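Local coordinates for protein iron-containing alcohol dehydrogenase (Ralstonia eutropha, PDB 3JZD) that probably catalyses the NAD(P)H-dependent reduction of maleylacetate to 3-oxoadipate in the breakdown of aromatic compounds, and binds NAD in this structure, at residues R323-A328 with A346-A351; I327-P332 with R337-E342; M239-K244 with E342-L347. One frame throughout, in Å; residues are numbered along the deposited sequence.

Contact 1: residues R323-A328 with A346-A351; sequences RAADIA and ALLQAA. With CA (calcium ion), chain F.
Leu348 meets Ala324 and Ala325 in an apolar contact between helix 321-328 and helix 341-353, and the case illustrates how small residues on one helix let a single large one from another settle against its backbone. All the touching is done by CD1 of Leu348. This methyl lies 3.9 Å from Ala324 CB and 3.8 Å from Ala325 CB, and it comes nearer still to the main chain, with Leu348 CD1 3.5 Å from Ala325 N. The torsions explain the reach: CG lies beside the backbone N, and a chi2 of 168° extends CD1 directly away from its own CA, so that this branch leads. The backbones come closest here, with the CA atoms of Ala325 and Leu348 7.3 Å apart. Phe253 and Met316 also pack on Ala324.

Ionic chemistry belongs to the other flank of helix 321-328. Asp326 points away from helix 341-353 and chelates a calcium ion through both carboxylate oxygens, OD1 at 2.5 Å and OD2 at 2.4 Å from the metal. Two waters also bind the metal.

Hydrogen bonding likewise stays clear of the interface. On helix 341-353, Gln349 bonds to Arg345, Glu353 and Glu318, and its side chain does not touch 323-328.

No hydrogen bond crosses between the segments, so the helices are held here by dispersion and by exclusion of water from a buried spot. The calcium ion, remote from the annotated NAD site, bonds to one helix of the pair and plays no direct part in the join.

Contact 2: residues I327-P332 with R337-E342; sequences IALASP and RPIERE
The backbones of 327-332, where helix 321-328 gives way to a turn, and 337-342, which leads into helix 341-353, come closest at Leu329 and Arg341, whose CA atoms are 6.8 Å apart.

Here a connection between two helices folds back on itself, and a leucine fills the angle. Leu329 crosses Ile339 obliquely, with its CD1 4.1 Å from Ile339 CG2. That same CG2 methyl also lies 4.1 Å from the backbone oxygen of Ala328. Ile339 can serve both because CG2 stands anti to its backbone N, whereas CG1 sits beside that N (chi1 -56°) and carries the end of the chain away from the turn. The other branch of Leu329, CD2, faces the CB and CG of Arg341, the aliphatic root of a chain that bends at chi3 and leads off elsewhere. This second touch is less certain: both residues were modelled in two conformers, and the short CD2 to CB approach should not be pressed. No hydrogen bond joins the segments, so packing does the work. Within the first segment the turn is braced by a bond from Ala330 N to Ile327 O of 3.1 Å; in the second, Glu340 occupies the N-cap position of the following helix.

The contact lies toward the surface. Ala328, Leu329 and Ile339 all pack on Ile344 of helix 341-353, and Ala328 touches Leu245 of helix 241-253. Tyr271 of helix 257-272 holds the loop that leads into helix 341-353, its hydroxyl bonding to Pro338 O while its ring meets Arg337 in a cation-pi contact.

Contact 3: residues M239-K244 with E342-L347; sequences MALHHK and EPIRAL
The turn that presents Leu241 to Ile344 and Leu347 is gripped at Glu181 OE1, which receives hydrogen bonds from both Ala240 N and His243 ND1, while OE2 of the same carboxylate takes His242 N. The motif is the start of helix 241-253, with Ala240 at the N-cap, in the all-helical C-terminal part of the iron-containing alcohol dehydrogenase fold. Asn335 OD1 accepts Leu241 N, so side chains from two other parts of the chain meet the first amides of the helix. The His243 ring is further confined, with CG of selenomethionine Met239 3.6 Å above the plane over the centre of one face and His242 CD2 above the other, offset toward the rim.

With its base so fixed, Leu241 spans a wide backbone separation: its CA and that of Ile344 are 9.8 Å apart, and only methyl groups bridge the distance. CG stands anti to the backbone N (chi1 168°), projecting the fork at helix 341-353. Toward Leu347 the approach is tip to tip, whereas Leu241 and Ile344 lie alongside, running in opposing senses. Tyr271 and Tyr333 also touch Leu241. The touching atoms of Leu241, Ile344 and Leu347 are all methyls, and all three residues are buried. Each prong has its own partner: Leu241 CD2 lies 4.0 Å from Leu347 CD1, and Leu241 CD1 lies 3.7 Å from Ile344 CD1.

In the fold
From the N terminus, the first of these segments is 239-244, at the start of helix 241-253. The chain then runs through mostly helical structure before returning at 342-347, where contact 3 closes the longest of the three loops. Within it, helix 321-328 opens contacts 1 and 2, which share Ile327 and Ala328. Contact 2 closes first, over a short connection; contact 1 opens inside the loop of contact 3 but ends beyond it, on 346-351, so the two cross. Helix 341-353 therefore serves all three. Ile344 joins them physically: its CG2 lies 3.7 Å from Ala328 CB, and it also meets Leu241 of helix 241-253, which brings in the third helix.

Contact 1: residues R323-A328 with A346-A351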
# COMPACT_ATOMS: atom_id res chain seq x y z
N ARG A 323 21.63 -31.53 15.00
CA ARG A 323 21.18 -31.77 13.63
C ARG A 323 20.49 -30.52 13.07
O ARG A 323 20.69 -30.15 11.92
CB ARG A 323 20.22 -32.95 13.55
CG ARG A 323 19.68 -33.21 12.14
CD ARG A 323 18.64 -34.34 12.10
NE ARG A 323 19.19 -35.60 12.56
CZ ARG A 323 19.78 -36.53 11.81
NH1 ARG A 323 19.89 -36.40 10.49
NH2 ARG A 323 20.28 -37.62 12.37
N ALA A 324 19.69 -29.88 13.90
CA ALA A 324 19.02 -28.66 13.50
C ALA A 324 20.03 -27.59 13.07
O ALA A 324 19.77 -26.84 12.12
CB ALA A 324 18.12 -28.14 14.65
N ALA A 325 21.15 -27.46 13.78
CA ALA A 325 22.15 -26.48 13.41
C ALA A 325 22.77 -26.87 12.03
O ALA A 325 23.02 -26.00 11.18
CB ALA A 325 23.21 -26.32 14.46
N ASP A 326 23.01 -28.15 11.80
CA ASP A 326 23.54 -28.58 10.48
C ASP A 326 22.60 -28.22 9.35
O ASP A 326 23.04 -27.65 8.35
CB ASP A 326 23.85 -30.05 10.43
CG ASP A 326 24.99 -30.46 11.36
OD1 ASP A 326 26.01 -29.74 11.49
OD2 ASP A 326 24.87 -31.53 11.98
N ILE A 327 21.32 -28.54 9.50
CA ILE A 327 20.30 -28.26 8.49
C ILE A 327 20.21 -26.74 8.29
O ILE A 327 20.08 -26.31 7.15
CB ILE A 327 18.91 -28.78 8.89
CG1 ILE A 327 18.90 -30.31 9.09
CG2 ILE A 327 17.87 -28.43 7.85
CD1 ILE A 327 17.64 -30.85 9.87
N ALA A 328 20.31 -25.94 9.35
CA ALA A 328 20.26 -24.46 9.23
C ALA A 328 21.37 -23.94 8.36
O ALA A 328 21.24 -22.88 7.79
CB ALA A 328 20.34 -23.73 10.65
N ALA A 346 24.19 -21.88 19.18
CA ALA A 346 23.92 -21.17 20.45
C ALA A 346 22.51 -20.50 20.42
O ALA A 346 21.82 -20.44 21.45
CB ALA A 346 25.02 -20.08 20.72
N LEU A 347 22.09 -20.03 19.24
CA LEU A 347 20.75 -19.46 19.07
C LEU A 347 19.77 -20.56 19.40
O LEU A 347 18.86 -20.37 20.17
CB LEU A 347 20.52 -19.00 17.61
CG LEU A 347 19.15 -18.46 17.15
CD1 LEU A 347 19.27 -17.78 15.77
CD2 LEU A 347 18.01 -19.59 17.16
N LEU A 348 19.98 -21.72 18.80
CA LEU A 348 19.10 -22.87 19.01
C LEU A 348 19.02 -23.34 20.46
O LEU A 348 17.95 -23.76 20.92
CB LEU A 348 19.56 -24.01 18.11
CG LEU A 348 19.22 -23.86 16.63
CD1 LEU A 348 19.96 -24.86 15.79
CD2 LEU A 348 17.73 -24.03 16.46
N GLN A 349 20.15 -23.29 21.18
CA GLN A 349 20.18 -23.74 22.55
C GLN A 349 19.33 -22.78 23.41
O GLN A 349 18.56 -23.20 24.28
CB GLN A 349 21.61 -23.76 23.09
CG GLN A 349 21.73 -24.37 24.48
CD GLN A 349 21.41 -25.86 24.46
OE1 GLN A 349 21.71 -26.55 23.48
NE2 GLN A 349 20.82 -26.35 25.51
N ALA A 350 19.52 -21.48 23.19
CA ALA A 350 18.77 -20.43 23.91
C ALA A 350 17.26 -20.51 23.63
O ALA A 350 16.45 -20.33 24.53
CB ALA A 350 19.33 -19.01 23.56
N ALA A 351 16.90 -20.77 22.39
CA ALA A 351 15.50 -20.96 21.99
C ALA A 351 14.93 -22.22 22.66
O ALA A 351 13.78 -22.21 23.16
CB ALA A 351 15.39 -21.10 20.44
CA CA F . 27.09 -31.40 12.95
O HOH W 1 25.98 -30.31 14.74
O HOH W 2 25.73 -32.99 14.10

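Contact 2: residues I327-P332 with R337-E342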
# COMPACT_ATOMS: atom_id res chain seq x y z
N ILE A 327 21.32 -28.54 9.50
CA ILE A 327 20.30 -28.26 8.49
C ILE A 327 20.21 -26.74 8.29
O ILE A 327 20.08 -26.31 7.15
CB ILE A 327 18.91 -28.78 8.89
CG1 ILE A 327 18.90 -30.31 9.09
CG2 ILE A 327 17.87 -28.43 7.85
CD1 ILE A 327 17.64 -30.85 9.87
N ALA A 328 20.31 -25.94 9.35
CA ALA A 328 20.26 -24.46 9.23
C ALA A 328 21.37 -23.94 8.36
O ALA A 328 21.24 -22.88 7.79
CB ALA A 328 20.34 -23.73 10.65
N LEU A 329 22.47 -24.67 8.28
CA LEU A 329 23.63 -24.25 7.50
C LEU A 329 23.68 -24.85 6.11
O LEU A 329 24.53 -24.51 5.33
CB LEU A 329 24.90 -24.65 8.26
CG LEU A 329 25.40 -23.86 9.47
CD1 LEU A 329 24.31 -23.32 10.38
CD2 LEU A 329 26.37 -24.78 10.24
N ALA A 330 22.75 -25.74 5.78
CA ALA A 330 22.84 -26.48 4.49
C ALA A 330 22.57 -25.73 3.18
O ALA A 330 23.23 -25.96 2.19
CB ALA A 330 21.91 -27.72 4.53
N SER A 331 21.53 -24.93 3.17
CA SER A 331 21.10 -24.22 1.98
C SER A 331 21.27 -22.71 2.28
O SER A 331 20.51 -22.14 3.05
CB SER A 331 19.67 -24.61 1.72
OG SER A 331 19.22 -24.07 0.54
N PRO A 332 22.31 -22.08 1.72
CA PRO A 332 22.63 -20.68 1.94
C PRO A 332 21.59 -19.70 1.45
O PRO A 332 20.86 -19.98 0.50
CB PRO A 332 23.93 -20.46 1.14
CG PRO A 332 24.52 -21.82 0.97
CD PRO A 332 23.33 -22.76 0.89
N ARG A 337 23.66 -10.68 8.84
CA ARG A 337 24.87 -11.24 9.50
C ARG A 337 25.13 -12.69 8.93
O ARG A 337 24.17 -13.46 8.73
CB ARG A 337 24.63 -11.26 11.01
CG ARG A 337 25.77 -11.92 11.81
CD ARG A 337 25.39 -12.13 13.24
NE ARG A 337 26.35 -13.01 13.90
CZ ARG A 337 26.23 -13.41 15.17
NH1 ARG A 337 25.21 -13.01 15.88
NH2 ARG A 337 27.14 -14.18 15.72
N PRO A 338 26.39 -13.05 8.65
CA PRO A 338 26.64 -14.42 8.11
C PRO A 338 26.08 -15.53 8.99
O PRO A 338 26.04 -15.38 10.20
CB PRO A 338 28.18 -14.50 8.01
CG PRO A 338 28.63 -13.09 7.94
CD PRO A 338 27.63 -12.25 8.69
N ILE A 339 25.54 -16.58 8.36
CA ILE A 339 24.99 -17.72 9.06
C ILE A 339 26.22 -18.62 9.30
O ILE A 339 26.85 -19.04 8.35
CB ILE A 339 23.90 -18.42 8.23
CG1 ILE A 339 22.78 -17.44 7.82
CG2 ILE A 339 23.29 -19.58 8.97
CD1 ILE A 339 22.03 -16.74 8.96
N GLU A 340 26.58 -18.84 10.56
CA GLU A 340 27.75 -19.67 10.95
C GLU A 340 27.29 -20.68 12.01
O GLU A 340 26.47 -20.35 12.88
CB GLU A 340 28.89 -18.78 11.48
CG GLU A 340 29.40 -17.67 10.52
CD GLU A 340 30.20 -18.20 9.28
OE1 GLU A 340 30.43 -19.43 9.15
OE2 GLU A 340 30.60 -17.36 8.44
N ARG A 341 27.89 -21.87 12.00
CA ARG A 341 27.50 -22.99 12.90
C ARG A 341 27.41 -22.66 14.39
O ARG A 341 26.39 -22.83 15.02
CB ARG A 341 28.46 -24.19 12.79
CG ARG A 341 27.90 -25.44 13.52
CD ARG A 341 28.93 -26.53 13.84
NE ARG A 341 29.96 -26.07 14.79
CZ ARG A 341 29.76 -25.91 16.10
NH1 ARG A 341 28.58 -26.14 16.65
NH2 ARG A 341 30.77 -25.48 16.85
N GLU A 342 28.51 -22.21 14.96
CA GLU A 342 28.52 -21.98 16.38
C GLU A 342 27.47 -21.00 16.88
O GLU A 342 26.71 -21.33 17.76
CB GLU A 342 29.93 -21.61 16.88
CG GLU A 342 30.00 -21.51 18.43
CD GLU A 342 31.32 -20.92 18.98
OE1 GLU A 342 32.40 -21.52 18.75
OE2 GLU A 342 31.24 -19.88 19.70

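Contact 3: residues M239-K244 with E342-L347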
# COMPACT_ATOMS: atom_id res chain seq x y z
N MSE A 239 12.33 -12.46 3.23
CA MSE A 239 12.58 -12.84 4.62
C MSE A 239 14.02 -13.33 4.75
O MSE A 239 14.77 -13.33 3.77
CB MSE A 239 11.57 -13.90 5.06
CG MSE A 239 10.10 -13.45 4.99
SE MSE A 239 9.57 -11.91 6.11
CE MSE A 239 9.80 -10.44 4.80
N ALA A 240 14.43 -13.73 5.94
CA ALA A 240 15.82 -14.17 6.13
C ALA A 240 15.91 -15.20 7.26
O ALA A 240 15.08 -16.12 7.34
CB ALA A 240 16.78 -12.92 6.36
N LEU A 241 16.88 -15.06 8.15
CA LEU A 241 17.11 -16.07 9.20
C LEU A 241 15.91 -16.59 9.95
O LEU A 241 15.74 -17.81 10.08
CB LEU A 241 18.16 -15.59 10.20
CG LEU A 241 18.36 -16.36 11.51
CD1 LEU A 241 18.92 -17.79 11.22
CD2 LEU A 241 19.28 -15.57 12.44
N HIS A 242 15.06 -15.71 10.47
CA HIS A 242 13.97 -16.18 11.29
C HIS A 242 13.07 -17.14 10.54
O HIS A 242 12.77 -18.23 11.03
CB HIS A 242 13.14 -15.04 11.85
CG HIS A 242 11.88 -15.51 12.48
ND1 HIS A 242 11.82 -15.95 13.79
CD2 HIS A 242 10.63 -15.63 11.97
CE1 HIS A 242 10.57 -16.31 14.06
NE2 HIS A 242 9.83 -16.13 12.97
N HIS A 243 12.59 -16.71 9.38
CA HIS A 243 11.71 -17.55 8.57
C HIS A 243 12.38 -18.84 8.09
O HIS A 243 11.79 -19.90 8.13
CB HIS A 243 11.10 -16.75 7.43
CG HIS A 243 10.15 -15.70 7.91
ND1 HIS A 243 10.57 -14.54 8.53
CD2 HIS A 243 8.79 -15.65 7.89
CE1 HIS A 243 9.52 -13.82 8.86
NE2 HIS A 243 8.42 -14.47 8.50
N LYS A 244 13.63 -18.76 7.68
CA LYS A 244 14.31 -19.97 7.26
C LYS A 244 14.43 -20.99 8.39
O LYS A 244 14.19 -22.20 8.19
CB LYS A 244 15.72 -19.61 6.74
CG LYS A 244 15.69 -18.85 5.44
CD LYS A 244 15.29 -19.80 4.30
CE LYS A 244 15.18 -19.12 2.94
NZ LYS A 244 15.31 -20.18 1.85
N GLU A 342 28.51 -22.21 14.96
CA GLU A 342 28.52 -21.98 16.38
C GLU A 342 27.47 -21.00 16.88
O GLU A 342 26.71 -21.33 17.76
CB GLU A 342 29.93 -21.61 16.88
CG GLU A 342 30.00 -21.51 18.43
CD GLU A 342 31.32 -20.92 18.98
OE1 GLU A 342 32.40 -21.52 18.75
OE2 GLU A 342 31.24 -19.88 19.70
N PRO A 343 27.44 -19.78 16.35
CA PRO A 343 26.40 -18.89 16.82
C PRO A 343 24.97 -19.39 16.47
O PRO A 343 24.06 -19.11 17.20
CB PRO A 343 26.73 -17.56 16.15
CG PRO A 343 27.53 -17.93 14.90
CD PRO A 343 28.32 -19.14 15.36
N ILE A 344 24.79 -20.14 15.39
CA ILE A 344 23.45 -20.73 15.10
C ILE A 344 23.12 -21.80 16.13
O ILE A 344 21.98 -21.86 16.62
CB ILE A 344 23.31 -21.31 13.67
CG1 ILE A 344 23.14 -20.17 12.66
CG2 ILE A 344 22.12 -22.32 13.57
CD1 ILE A 344 21.84 -19.38 12.78
N ARG A 345 24.11 -22.60 16.49
CA ARG A 345 23.91 -23.64 17.49
C ARG A 345 23.58 -23.01 18.86
O ARG A 345 22.78 -23.56 19.61
CB ARG A 345 25.13 -24.54 17.60
CG ARG A 345 24.94 -25.62 18.67
CD ARG A 345 23.82 -26.56 18.27
NE ARG A 345 23.66 -27.64 19.21
CZ ARG A 345 23.01 -27.52 20.37
NH1 ARG A 345 22.50 -26.35 20.75
NH2 ARG A 345 22.91 -28.57 21.17
N ALA A 346 24.19 -21.88 19.18
CA ALA A 346 23.92 -21.17 20.45
C ALA A 346 22.51 -20.50 20.42
O ALA A 346 21.82 -20.44 21.45
CB ALA A 346 25.02 -20.08 20.72
N LEU A 347 22.09 -20.03 19.24
CA LEU A 347 20.75 -19.46 19.07
C LEU A 347 19.77 -20.56 19.40
O LEU A 347 18.86 -20.37 20.17
CB LEU A 347 20.52 -19.00 17.61
CG LEU A 347 19.15 -18.46 17.15
CD1 LEU A 347 19.27 -17.78 15.77
CD2 LEU A 347 18.01 -19.59 17.16